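Local coordinates for periplasmic beta-glucosidase (Pseudomonas aeruginosa, PDB 6R5T), which probably hydrolyses terminal, non-reducing beta-D-glucosyl residues in the periplasm with release of beta-D-glucose, as a member of glycosyl hydrolase family 3, at residues D289-Y292 / S293-P297; A36-A39 / D40-A43; Q62-V65 / R66-R69; V53-P56 / D57-M61; G584-D588 / H589-G593. The protein carries 1 engineered substitution. All coordinates share one frame; numbering follows the deposited sequence.

Contact 1: residues D289-Y292 / S293-P297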
loop_
_atom_site.group_PDB
_atom_site.type_symbol
_atom_site.label_atom_id
_atom_site.label_comp_id
_atom_site.label_asym_id
_atom_site.label_seq_id
_atom_site.Cartn_x
_atom_site.Cartn_y
_atom_site.Cartn_z
ATOM N N ASP A 289 22.313 -17.538 14.704
ATOM C CA ASP A 289 22.153 -18.778 13.891
ATOM C C ASP A 289 23.479 -19.546 13.726
ATOM O O ASP A 289 23.429 -20.703 13.269
ATOM C CB ASP A 289 21.424 -18.540 12.570
ATOM C CG ASP A 289 22.090 -17.554 11.659
ATOM O OD1 ASP A 289 23.324 -17.578 11.602
ATOM O OD2 ASP A 289 21.336 -16.827 10.942
ATOM N N ASP A 290 24.598 -18.946 14.126
ATOM C CA ASP A 290 25.948 -19.558 14.104
ATOM C C ASP A 290 26.417 -19.929 12.706
ATOM O O ASP A 290 27.388 -20.663 12.602
ATOM C CB ASP A 290 26.000 -20.762 15.042
ATOM C CG ASP A 290 26.015 -20.355 16.494
ATOM O OD1 ASP A 290 26.219 -19.167 16.796
ATOM O OD2 ASP A 290 25.794 -21.246 17.317
ATOM N N LEU A 291 25.834 -19.368 11.657
ATOM C CA LEU A 291 26.280 -19.727 10.299
ATOM C C LEU A 291 27.718 -19.260 10.090
ATOM O O LEU A 291 28.462 -19.976 9.419
ATOM C CB LEU A 291 25.348 -19.125 9.245
ATOM C CG LEU A 291 24.290 -20.092 8.736
ATOM C CD1 LEU A 291 23.418 -20.582 9.856
ATOM C CD2 LEU A 291 23.428 -19.458 7.654
ATOM N N TYR A 292 28.116 -18.113 10.632
ATOM C CA TYR A 292 29.479 -17.602 10.382
ATOM C C TYR A 292 30.512 -18.599 10.955
ATOM O O TYR A 292 31.481 -18.933 10.263
ATOM C CB TYR A 292 29.710 -16.217 10.968
ATOM C CG TYR A 292 29.240 -15.055 10.124
ATOM C CD1 TYR A 292 28.246 -15.210 9.167
ATOM C CD2 TYR A 292 29.740 -13.793 10.340
ATOM C CE1 TYR A 292 27.842 -14.134 8.390
ATOM C CE2 TYR A 292 29.339 -12.704 9.579
ATOM C CZ TYR A 292 28.408 -12.888 8.583
ATOM O OH TYR A 292 27.985 -11.840 7.827
ATOM N N SER A 293 30.328 -19.020 12.197
ATOM C CA SER A 293 31.271 -19.969 12.824
ATOM C C SER A 293 31.259 -21.300 12.082
ATOM O O SER A 293 32.302 -21.958 12.020
ATOM C CB SER A 293 30.929 -20.151 14.255
ATOM O OG SER A 293 31.210 -18.958 14.986
ATOM N N THR A 294 30.122 -21.714 11.536
ATOM C CA THR A 294 29.989 -23.032 10.862
ATOM C C THR A 294 30.660 -22.983 9.488
ATOM O O THR A 294 31.260 -23.975 9.069
ATOM C CB THR A 294 28.513 -23.433 10.749
ATOM O OG1 THR A 294 27.929 -23.428 12.057
ATOM C CG2 THR A 294 28.317 -24.761 10.040
ATOM N N TRP A 295 30.551 -21.873 8.747
ATOM C CA TRP A 295 30.860 -21.883 7.307
ATOM C C TRP A 295 32.016 -20.978 6.911
ATOM O O TRP A 295 32.543 -21.195 5.826
ATOM C CB TRP A 295 29.614 -21.523 6.468
ATOM C CG TRP A 295 28.588 -22.574 6.622
ATOM C CD1 TRP A 295 27.449 -22.487 7.344
ATOM C CD2 TRP A 295 28.616 -23.908 6.078
ATOM N NE1 TRP A 295 26.733 -23.639 7.233
ATOM C CE2 TRP A 295 27.424 -24.536 6.486
ATOM C CE3 TRP A 295 29.501 -24.619 5.263
ATOM C CZ2 TRP A 295 27.102 -25.856 6.143
ATOM C CZ3 TRP A 295 29.169 -25.926 4.914
ATOM C CH2 TRP A 295 27.996 -26.525 5.355
ATOM N N LEU A 296 32.409 -19.964 7.661
ATOM C CA LEU A 296 33.456 -19.047 7.144
ATOM C C LEU A 296 34.776 -19.786 6.884
ATOM O O LEU A 296 35.418 -19.446 5.903
ATOM C CB LEU A 296 33.674 -17.847 8.076
ATOM C CG LEU A 296 32.548 -16.786 8.036
ATOM C CD1 LEU A 296 32.770 -15.739 9.087
ATOM C CD2 LEU A 296 32.392 -16.143 6.672
ATOM N N PRO A 297 35.209 -20.731 7.741
ATOM C CA PRO A 297 36.486 -21.417 7.456
ATOM C C PRO A 297 36.457 -22.170 6.121
ATOM O O PRO A 297 37.443 -22.016 5.314
ATOM C CB PRO A 297 36.673 -22.342 8.676
ATOM C CG PRO A 297 35.859 -21.660 9.782
ATOM C CD PRO A 297 34.649 -21.107 9.037
#
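The carbonyl oxygen of Leu-291 meets the indole of Trp-295 at its edge, near the ring plane, with O 3.4 Å from CD1. One face of the same indole carries CG2 of Thr-294, which stands 3.4 Å above the plane and is offset toward the rim. The phenol ring of Tyr-292 is approached obliquely by Leu-296, whose CD1 lies 3.6 Å from Tyr-292 CB and only slightly farther from CG. A chi1 of -83°, with CG anti to the carbonyl carbon, turns this ring against Ala-278 and Ile-279 of helix 271-281, and its OH bonds to the backbone O of Val-283, just beyond that helix. The indole N-H of Trp-295 is also taken up, NE1 bonding to Glu-271 OE1.

Two donors of one residue grip Asp-290 O: Thr-294 N at 3.1 Å, tilted 15° from the carbonyl plane, and Thr-294 OG1 at 2.9 Å, well above that plane at 41°. The helical pattern continues with Leu-296 N bonding to Tyr-292 O at 2.9 Å. Asp-290 holds the N-cap position without capping; its carboxylate goes to Arg-24 and His-32. The preceding residue marks the helix start instead, Asp-289 OD1 accepting from Leu-291 N at 3.1 Å. This is an Asx turn leading into helix 291-301, just after strand 286-287 of the parallel barrel in the TIM-barrel-type domain of family 3 glycosidases.

Contact 2: residues A36-A39 / D40-A43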
loop_
_atom_site.group_PDB
_atom_site.type_symbol
_atom_site.label_atom_id
_atom_site.label_comp_id
_atom_site.label_asym_id
_atom_site.label_seq_id
_atom_site.Cartn_x
_atom_site.Cartn_y
_atom_site.Cartn_z
ATOM N N ALA A 36 27.047 -24.775 27.787
ATOM C CA ALA A 36 27.704 -24.882 26.460
ATOM C C ALA A 36 28.208 -23.497 26.058
ATOM O O ALA A 36 29.337 -23.372 25.571
ATOM C CB ALA A 36 26.761 -25.442 25.415
ATOM N N LEU A 37 27.425 -22.461 26.314
ATOM C CA LEU A 37 27.839 -21.092 25.970
ATOM C C LEU A 37 29.068 -20.690 26.800
ATOM O O LEU A 37 30.031 -20.117 26.255
ATOM C CB LEU A 37 26.645 -20.173 26.211
ATOM C CG LEU A 37 26.714 -18.832 25.509
ATOM C CD1 LEU A 37 25.323 -18.186 25.415
ATOM C CD2 LEU A 37 27.681 -17.931 26.235
ATOM N N MET A 38 29.062 -20.981 28.086
ATOM C CA MET A 38 30.200 -20.662 28.970
ATOM C C MET A 38 31.458 -21.380 28.458
ATOM O O MET A 38 32.523 -20.755 28.426
ATOM C CB MET A 38 29.935 -21.144 30.396
ATOM C CG MET A 38 28.609 -20.769 30.966
ATOM S SD MET A 38 28.789 -19.419 32.098
ATOM C CE MET A 38 29.164 -18.219 30.841
ATOM N N ALA A 39 31.356 -22.621 28.014
ATOM C CA ALA A 39 32.524 -23.380 27.494
ATOM C C ALA A 39 33.004 -22.702 26.214
ATOM O O ALA A 39 34.205 -22.572 26.008
ATOM C CB ALA A 39 32.171 -24.819 27.236
ATOM N N ASP A 40 32.073 -22.220 25.394
ATOM C CA ASP A 40 32.461 -21.549 24.135
ATOM C C ASP A 40 33.155 -20.238 24.448
ATOM O O ASP A 40 34.112 -19.892 23.730
ATOM C CB ASP A 40 31.269 -21.351 23.199
ATOM C CG ASP A 40 30.903 -22.582 22.391
ATOM O OD1 ASP A 40 31.574 -23.627 22.539
ATOM O OD2 ASP A 40 29.929 -22.491 21.618
ATOM N N ILE A 41 32.717 -19.494 25.452
ATOM C CA ILE A 41 33.410 -18.238 25.838
ATOM C C ILE A 41 34.847 -18.581 26.265
ATOM O O ILE A 41 35.777 -17.889 25.829
ATOM C CB ILE A 41 32.666 -17.485 26.936
ATOM C CG1 ILE A 41 31.270 -17.040 26.471
ATOM C CG2 ILE A 41 33.526 -16.354 27.458
ATOM C CD1 ILE A 41 30.380 -16.641 27.638
ATOM N N ARG A 42 35.021 -19.640 27.052
ATOM C CA ARG A 42 36.368 -20.002 27.566
ATOM C C ARG A 42 37.259 -20.345 26.378
ATOM O O ARG A 42 38.462 -20.144 26.492
ATOM C CB ARG A 42 36.279 -21.172 28.550
ATOM C CG ARG A 42 35.614 -20.840 29.885
ATOM C CD ARG A 42 35.797 -21.969 30.928
ATOM N NE ARG A 42 35.078 -23.191 30.597
ATOM C CZ ARG A 42 33.821 -23.460 30.973
ATOM N NH1 ARG A 42 33.112 -22.582 31.659
ATOM N NH2 ARG A 42 33.252 -24.594 30.615
ATOM N N ALA A 43 36.695 -20.862 25.281
ATOM C CA ALA A 43 37.409 -21.310 24.069
ATOM C C ALA A 43 37.678 -20.150 23.099
ATOM O O ALA A 43 38.256 -20.394 22.059
ATOM C CB ALA A 43 36.593 -22.391 23.424
HETATM O O HOH W 1 30.264 -25.838 24.030
#
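Helix 34-42 is the connecting helix of a beta-alpha-beta unit, between strands 24-26 and 48-50 of the TIM-barrel-type domain, and its last turns bring Leu-37 and Met-38 against Ile-41. Leu-37 CD2 and Ile-41 CD1 are 3.3 Å apart, tighter than usual van der Waals contact, so the packing is locally strained where the two side chains cross at a slant. Met-38 instead lies alongside Ile-41, pointing the same way; bends at chi2 and chi3 fold its chain back until CE is 3.8 Å from Ile-41 CD1. Met-38 and Ile-41 both face helix 55-65, where they touch Met-61 and Gln-64.

Arg-42 doubles back over the helix surface. A bend at chi3 (-68°) lays one face of its guanidinium over the backbone, with Ala-39 CA 3.4 Å above the plane and Met-38 O on the same face, both offset toward the rim. NH1 is bonded onward to Gln-64 OE1, which helps to hold the group in this orientation.

Backbone bonds run four residues back, from Ile-41 N to Leu-37 O at 2.9 Å and from Arg-42 N to Met-38 O at 3.1 Å, then weaken at Ala-43. Asp-40 gives OD2 to Arg-24 in a salt bridge, while its OD1 accepts a hydrogen bond from a water at 3.0 Å that also donates to Ala-36 O at 3.1 Å.

Contact 3: residues Q62-V65 / R66-R69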
loop_
_atom_site.group_PDB
_atom_site.type_symbol
_atom_site.label_atom_id
_atom_site.label_comp_id
_atom_site.label_asym_id
_atom_site.label_seq_id
_atom_site.Cartn_x
_atom_site.Cartn_y
_atom_site.Cartn_z
ATOM N N GLN A 62 31.681 -12.596 31.697
ATOM C CA GLN A 62 32.977 -11.882 31.503
ATOM C C GLN A 62 34.090 -12.676 32.221
ATOM O O GLN A 62 35.243 -12.720 31.720
ATOM C CB GLN A 62 32.846 -10.459 32.012
ATOM C CG GLN A 62 33.817 -9.465 31.417
ATOM C CD GLN A 62 33.616 -9.193 29.928
ATOM O OE1 GLN A 62 34.060 -9.982 29.123
ATOM N NE2 GLN A 62 33.028 -8.053 29.555
ATOM N N ASP A 63 33.744 -13.322 33.339
ATOM C CA ASP A 63 34.718 -14.142 34.092
ATOM C C ASP A 63 35.245 -15.289 33.229
ATOM O O ASP A 63 36.393 -15.690 33.450
ATOM C CB ASP A 63 34.140 -14.688 35.387
ATOM C CG ASP A 63 33.969 -13.668 36.498
ATOM O OD1 ASP A 63 34.510 -12.545 36.443
ATOM O OD2 ASP A 63 33.257 -14.000 37.420
ATOM N N GLN A 64 34.445 -15.841 32.324
ATOM C CA GLN A 64 34.843 -17.005 31.509
ATOM C C GLN A 64 35.935 -16.591 30.534
ATOM O O GLN A 64 36.693 -17.470 30.087
ATOM C CB GLN A 64 33.668 -17.617 30.769
ATOM C CG GLN A 64 32.538 -18.019 31.700
ATOM C CD GLN A 64 33.055 -18.810 32.876
ATOM O OE1 GLN A 64 33.676 -19.858 32.683
ATOM N NE2 GLN A 64 32.848 -18.286 34.083
ATOM N N VAL A 65 35.986 -15.313 30.155
ATOM C CA VAL A 65 36.988 -14.805 29.176
ATOM C C VAL A 65 38.411 -15.037 29.694
ATOM O O VAL A 65 39.292 -15.273 28.870
ATOM C CB VAL A 65 36.722 -13.321 28.893
ATOM C CG1 VAL A 65 37.862 -12.658 28.197
ATOM C CG2 VAL A 65 35.442 -13.168 28.091
ATOM N N ARG A 66 38.604 -14.911 31.001
ATOM C CA ARG A 66 39.941 -15.077 31.635
ATOM C C ARG A 66 40.516 -16.444 31.258
ATOM O O ARG A 66 41.754 -16.622 31.411
ATOM C CB ARG A 66 39.842 -14.974 33.159
ATOM C CG ARG A 66 39.335 -13.644 33.711
ATOM C CD ARG A 66 39.952 -13.324 35.079
ATOM N NE ARG A 66 39.104 -13.077 36.250
ATOM C CZ ARG A 66 38.612 -14.025 37.055
ATOM N NH1 ARG A 66 38.793 -15.307 36.770
ATOM N NH2 ARG A 66 37.902 -13.684 38.121
ATOM N N HIS A 67 39.702 -17.427 30.845
ATOM C CA HIS A 67 40.184 -18.800 30.548
ATOM C C HIS A 67 40.578 -18.964 29.079
ATOM O O HIS A 67 41.102 -20.010 28.729
ATOM C CB HIS A 67 39.163 -19.871 30.937
ATOM C CG HIS A 67 38.865 -19.894 32.390
ATOM N ND1 HIS A 67 39.788 -20.325 33.343
ATOM C CD2 HIS A 67 37.761 -19.513 33.069
ATOM C CE1 HIS A 67 39.241 -20.224 34.539
ATOM N NE2 HIS A 67 37.997 -19.735 34.401
ATOM N N SER A 68 40.321 -17.983 28.214
ATOM C CA SER A 68 40.664 -18.107 26.774
ATOM C C SER A 68 42.125 -17.720 26.594
ATOM O O SER A 68 42.726 -17.122 27.514
ATOM C CB SER A 68 39.751 -17.250 25.888
ATOM O OG SER A 68 39.891 -15.889 26.192
ATOM N N ARG A 69 42.651 -17.949 25.415
ATOM C CA ARG A 69 44.079 -17.622 25.144
ATOM C C ARG A 69 44.298 -16.116 25.155
ATOM O O ARG A 69 45.201 -15.644 25.854
ATOM C CB ARG A 69 44.497 -18.261 23.841
ATOM C CG ARG A 69 45.983 -18.108 23.566
ATOM C CD ARG A 69 46.328 -18.657 22.201
ATOM N NE ARG A 69 46.021 -17.712 21.117
ATOM C CZ ARG A 69 46.870 -16.825 20.605
ATOM N NH1 ARG A 69 48.064 -16.628 21.163
ATOM N NH2 ARG A 69 46.489 -16.084 19.581
#
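Asp-63 and Arg-66 extend side by side in the same direction, their carboxylate and guanidinium planes stacked 22° apart. OD1 of Asp-63 sits over one face of the guanidinium, 4.0 Å from Arg-66 NH2, so this long salt bridge is a matter of charge alone, with no N-H aimed at the oxygen. The same OD1 has a directed partner in the hydroxyl of Tyr-331, which also packs on Arg-66. The carbonyl of Asp-63 receives Arg-66 N in a weak bond of 3.4 Å.

Next along the chain, Gln-64 O accepts from His-67 N at 3.1 Å, the donor standing above the carbonyl plane. The side chain of Gln-64, bent at chi2, crosses that of His-67, and its OE1 approaches the imidazole CD2 to 4.1 Å; the polar hold on OE1 comes from Arg-42 NH1 of helix 34-42.

Val-65 comes last in the segment. Its N bonds back to Gln-62 O, its side chain packs on Ile-41 and Leu-74, and its O is gripped twice by Ser-68. Ser-68 N arrives at 3.0 Å from well above the carbonyl plane (54° out of it), whereas Ser-68 OG reaches the same oxygen at 2.8 Å within that plane. With chi1 at 62°, OG stands between its own N and carbonyl carbon, which points it back at Val-65 O.

Successive bonds spanning three residues, ending in a type I beta turn from Val-65 to Ser-68, are the pattern of a chain leaving helix 55-65 for the loop that leads to barrel strand 75-78.

Contact 4: residues V53-P56 / D57-M61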
loop_
_atom_site.group_PDB
_atom_site.type_symbol
_atom_site.label_atom_id
_atom_site.label_comp_id
_atom_site.label_asym_id
_atom_site.label_seq_id
_atom_site.Cartn_x
_atom_site.Cartn_y
_atom_site.Cartn_z
ATOM N N VAL A 53 21.215 -9.660 31.430
ATOM C CA VAL A 53 20.940 -8.231 31.751
ATOM C C VAL A 53 21.108 -7.865 33.230
ATOM O O VAL A 53 20.587 -6.816 33.627
ATOM C CB VAL A 53 19.515 -7.853 31.299
ATOM C CG1 VAL A 53 19.372 -8.109 29.795
ATOM C CG2 VAL A 53 18.472 -8.600 32.089
ATOM N N THR A 54 21.739 -8.709 34.026
ATOM C CA THR A 54 21.985 -8.356 35.445
ATOM C C THR A 54 23.478 -8.436 35.730
ATOM O O THR A 54 24.169 -9.222 35.087
ATOM C CB THR A 54 21.204 -9.221 36.428
ATOM O OG1 THR A 54 21.822 -10.502 36.468
ATOM C CG2 THR A 54 19.745 -9.366 36.047
ATOM N N ARG A 55 23.915 -7.638 36.672
ATOM C CA ARG A 55 25.362 -7.553 36.998
ATOM C C ARG A 55 25.925 -8.942 37.308
ATOM O O ARG A 55 26.950 -9.327 36.740
ATOM C CB ARG A 55 25.645 -6.591 38.146
ATOM C CG ARG A 55 27.087 -6.742 38.616
ATOM C CD ARG A 55 27.295 -5.974 39.879
ATOM N NE ARG A 55 27.383 -4.554 39.628
ATOM C CZ ARG A 55 27.877 -3.666 40.491
ATOM N NH1 ARG A 55 28.360 -4.051 41.673
ATOM N NH2 ARG A 55 27.950 -2.406 40.136
ATOM N N PRO A 56 25.332 -9.749 38.217
ATOM C CA PRO A 56 25.916 -11.061 38.497
ATOM C C PRO A 56 26.013 -11.980 37.276
ATOM O O PRO A 56 26.969 -12.738 37.140
ATOM C CB PRO A 56 25.063 -11.682 39.613
ATOM C CG PRO A 56 23.980 -10.664 39.934
ATOM C CD PRO A 56 24.236 -9.391 39.141
ATOM N N ASP A 57 25.010 -11.952 36.415
ATOM C CA ASP A 57 24.956 -12.845 35.229
ATOM C C ASP A 57 25.965 -12.383 34.180
ATOM O O ASP A 57 26.665 -13.257 33.601
ATOM C CB ASP A 57 23.576 -12.831 34.603
ATOM C CG ASP A 57 22.509 -13.481 35.446
ATOM O OD1 ASP A 57 22.873 -14.370 36.233
ATOM O OD2 ASP A 57 21.328 -13.094 35.253
ATOM N N ILE A 58 26.070 -11.080 34.009
ATOM C CA ILE A 58 27.057 -10.511 33.051
ATOM C C ILE A 58 28.480 -10.730 33.591
ATOM O O ILE A 58 29.381 -11.111 32.804
ATOM C CB ILE A 58 26.761 -9.037 32.749
ATOM C CG1 ILE A 58 25.429 -8.910 31.990
ATOM C CG2 ILE A 58 27.922 -8.437 31.966
ATOM C CD1 ILE A 58 24.997 -7.467 31.739
ATOM N N ARG A 59 28.694 -10.470 34.879
ATOM C CA ARG A 59 30.043 -10.721 35.460
ATOM C C ARG A 59 30.429 -12.180 35.212
ATOM O O ARG A 59 31.634 -12.450 34.912
ATOM C CB ARG A 59 30.013 -10.437 36.970
ATOM C CG ARG A 59 30.150 -8.999 37.403
ATOM C CD ARG A 59 30.466 -8.931 38.903
ATOM N NE ARG A 59 31.895 -9.220 39.046
ATOM C CZ ARG A 59 32.872 -8.331 39.014
ATOM N NH1 ARG A 59 32.636 -7.033 38.965
ATOM N NH2 ARG A 59 34.112 -8.753 39.116
ATOM N N ALA A 60 29.522 -13.140 35.426
ATOM C CA ALA A 60 29.798 -14.592 35.286
ATOM C C ALA A 60 30.261 -14.907 33.854
ATOM O O ALA A 60 31.230 -15.676 33.654
ATOM C CB ALA A 60 28.581 -15.395 35.675
ATOM N N MET A 61 29.653 -14.267 32.855
ATOM C CA MET A 61 30.123 -14.455 31.465
ATOM C C MET A 61 31.502 -13.836 31.264
ATOM O O MET A 61 32.381 -14.476 30.611
ATOM C CB MET A 61 29.187 -13.758 30.497
ATOM C CG MET A 61 27.788 -14.150 30.719
ATOM S SD MET A 61 27.595 -15.680 29.950
ATOM C CE MET A 61 25.947 -15.357 29.319
HETATM O O HOH W 2 20.086 -11.908 32.888
#
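Polar side-chain contacts centre on Thr-54 and Asp-57. Thr-54 OG1 donates to Asp-57 OD2 at 2.9 Å in a bond that is weak, the two side chains crossing. A chi1 of 74° sets OG1 between the backbone N and carbonyl carbon of Thr-54, within reach of the Asp-57 carboxylate. A water adds a second link: it donates to Asp-57 OD2 at 2.9 Å and accepts from Val-53 N at the same distance, so one carboxylate oxygen gathers both the hydroxyl and the water. Thr-54 N, by contrast, is buried with no partner in the model.

Backbone bonds set up the first turns of helix 55-65, the connecting helix of the beta-alpha-beta unit between strands 48-50 and 75-78 of the TIM-barrel-type domain, with Thr-54 at the N-cap position. Ile-58 N reaches Thr-54 O at 2.9 Å and Arg-59 N reaches Arg-55 O at 2.8 Å, each with an N-H...O angle of 166°.

Apolar contact is modest. Ile-58 CD1 comes within 4.1 Å of Val-53 CA, and the stems of Arg-55 and Arg-59 run side by side, CG to CG at 4.0 Å.

Beyond those stems the guanidinium planes diverge by 64°. The Asp-339 carboxylate would probably offset the charge of Arg-55, while Leu-334 O gives Arg-59 NH1 a polar partner. The carboxylate of Asp-57, lying in the first helical turn, would probably be stabilised by the positive end of the helix dipole.

Contact 5: residues G584-D588 / H589-G593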
loop_
_atom_site.group_PDB
_atom_site.type_symbol
_atom_site.label_atom_id
_atom_site.label_comp_id
_atom_site.label_asym_id
_atom_site.label_seq_id
_atom_site.Cartn_x
_atom_site.Cartn_y
_atom_site.Cartn_z
ATOM N N GLY A 584 -2.542 15.394 -9.918
ATOM C CA GLY A 584 -3.114 16.302 -10.927
ATOM C C GLY A 584 -4.524 16.700 -10.605
ATOM O O GLY A 584 -5.024 17.642 -11.196
ATOM N N ARG A 585 -5.178 15.994 -9.683
ATOM C CA ARG A 585 -6.624 16.145 -9.380
ATOM C C ARG A 585 -6.786 16.023 -7.878
ATOM O O ARG A 585 -7.418 15.100 -7.369
ATOM C CB ARG A 585 -7.460 15.099 -10.133
ATOM C CG ARG A 585 -7.413 15.304 -11.637
ATOM C CD ARG A 585 -8.203 14.242 -12.374
ATOM N NE ARG A 585 -8.089 14.485 -13.795
ATOM C CZ ARG A 585 -8.842 13.927 -14.740
ATOM N NH1 ARG A 585 -9.817 13.097 -14.406
ATOM N NH2 ARG A 585 -8.605 14.191 -16.010
ATOM N N PRO A 586 -6.224 16.971 -7.126
ATOM C CA PRO A 586 -6.291 16.919 -5.676
ATOM C C PRO A 586 -7.730 16.993 -5.174
ATOM O O PRO A 586 -8.558 17.642 -5.812
ATOM C CB PRO A 586 -5.484 18.156 -5.246
ATOM C CG PRO A 586 -5.521 19.049 -6.387
ATOM C CD PRO A 586 -5.496 18.157 -7.618
ATOM N N MET A 587 -7.982 16.293 -4.063
ATOM C CA MET A 587 -9.206 16.562 -3.282
ATOM C C MET A 587 -8.698 17.186 -1.998
ATOM O O MET A 587 -7.896 16.561 -1.257
ATOM C CB MET A 587 -10.071 15.377 -2.881
ATOM C CG MET A 587 -11.544 15.850 -2.640
ATOM S SD MET A 587 -12.418 14.814 -1.417
ATOM C CE MET A 587 -14.085 15.494 -1.450
ATOM N N ASP A 588 -9.146 18.374 -1.761
ATOM C CA ASP A 588 -8.953 19.000 -0.429
ATOM C C ASP A 588 -10.132 19.964 -0.281
ATOM O O ASP A 588 -11.019 19.935 -1.163
ATOM C CB ASP A 588 -7.546 19.595 -0.360
ATOM C CG ASP A 588 -7.218 20.526 -1.525
ATOM O OD1 ASP A 588 -8.120 21.182 -2.041
ATOM O OD2 ASP A 588 -6.044 20.561 -1.924
ATOM N N HIS A 589 -10.153 20.821 0.740
ATOM C CA HIS A 589 -11.276 21.785 0.932
ATOM C C HIS A 589 -11.439 22.669 -0.319
ATOM O O HIS A 589 -12.612 23.009 -0.638
ATOM C CB HIS A 589 -11.105 22.608 2.227
ATOM C CG HIS A 589 -10.974 21.772 3.464
ATOM N ND1 HIS A 589 -11.898 20.787 3.810
ATOM C CD2 HIS A 589 -10.027 21.753 4.427
ATOM C CE1 HIS A 589 -11.521 20.209 4.935
ATOM N NE2 HIS A 589 -10.376 20.781 5.333
ATOM N N ASP A 590 -10.345 22.975 -1.047
ATOM C CA ASP A 590 -10.371 23.874 -2.239
ATOM C C ASP A 590 -10.590 23.110 -3.547
ATOM O O ASP A 590 -10.582 23.761 -4.610
ATOM C CB ASP A 590 -9.069 24.664 -2.396
ATOM C CG ASP A 590 -8.842 25.637 -1.246
ATOM O OD1 ASP A 590 -9.845 26.005 -0.578
ATOM O OD2 ASP A 590 -7.662 25.985 -1.003
ATOM N N ASN A 591 -10.719 21.780 -3.485
ATOM C CA ASN A 591 -10.869 20.915 -4.684
ATOM C C ASN A 591 -11.836 19.773 -4.338
ATOM O O ASN A 591 -11.412 18.636 -4.196
ATOM C CB ASN A 591 -9.472 20.428 -5.107
ATOM C CG ASN A 591 -8.515 21.537 -5.505
ATOM O OD1 ASN A 591 -8.513 21.958 -6.667
ATOM N ND2 ASN A 591 -7.650 21.961 -4.591
ATOM N N PRO A 592 -13.146 20.035 -4.097
ATOM C CA PRO A 592 -14.058 19.026 -3.526
ATOM C C PRO A 592 -14.836 18.074 -4.471
ATOM O O PRO A 592 -15.692 17.295 -4.010
ATOM C CB PRO A 592 -15.106 19.864 -2.758
ATOM C CG PRO A 592 -14.772 21.324 -3.054
ATOM C CD PRO A 592 -13.780 21.368 -4.192
ATOM N N GLY A 593 -14.476 18.063 -5.746
ATOM C CA GLY A 593 -15.262 17.411 -6.797
ATOM C C GLY A 593 -15.247 15.888 -6.742
ATOM O O GLY A 593 -14.442 15.254 -5.991
#
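This is a surface loop between helix 545-553 and strand 619-626 that reverses at a type I beta turn from Asp-588 to Asn-591 and lies beside the second subunit. The turn bond is Asn-591 N to Asp-588 O, 3.0 Å; the return bond from Asp-588 N to Asn-591 O is weak.

Side chains reinforce the turn. Asn-591 ND2 donates to Asp-588 OD1 at 2.7 Å with an N-H...O angle of 165°, entering on the syn side of the carboxylate and close to its own amide plane. The two side chains run alongside each other, carboxylate and amide planes 55° apart. Asp-588 can present OD1 inward because its chi1 of 52° holds CG between N and the carbonyl carbon; the same oxygen takes a weak bond from Asp-590 N at 3.0 Å.

Arg-585 reaches across the subunit interface, forming salt bridges with Glu-261 and with Glu-486, a sugar-pocket residue, both of the second subunit. Pro-586 and Asn-591 pack on Lys-264 of that subunit.

Just before the turn, Met-587 extends toward Pro-592, its CE 3.5 Å from Pro-592 O, while Met-587 CA makes a CA-H...O contact of 3.2 Å with Asn-591 O.

In the fold
Contacts 1 to 4 lie in the barrel-type N-terminal domain, contact 5 in the C-terminal part of the chain, 57 to 68 Å away between centres. Contacts 3 and 4 occupy the two ends of helix 55-65, and contact 2, on neighbouring helix 34-42, touches contact 3 through a polar bond and contact 4 through methionine packing. Contact 1 approaches contact 2 to about 6 Å between nearest atoms without touching, yet Arg-24 serves an aspartate in each. The chemistry follows place: partly buried contacts 1 and 2 combine apolar packing with polar ends bonded to neighbouring parts of the domain, contact 3 is mainly backbone and hydroxyl bonds at a helix exit, and surface contacts 4 and 5 rely more on carboxylate hydrogen bonds.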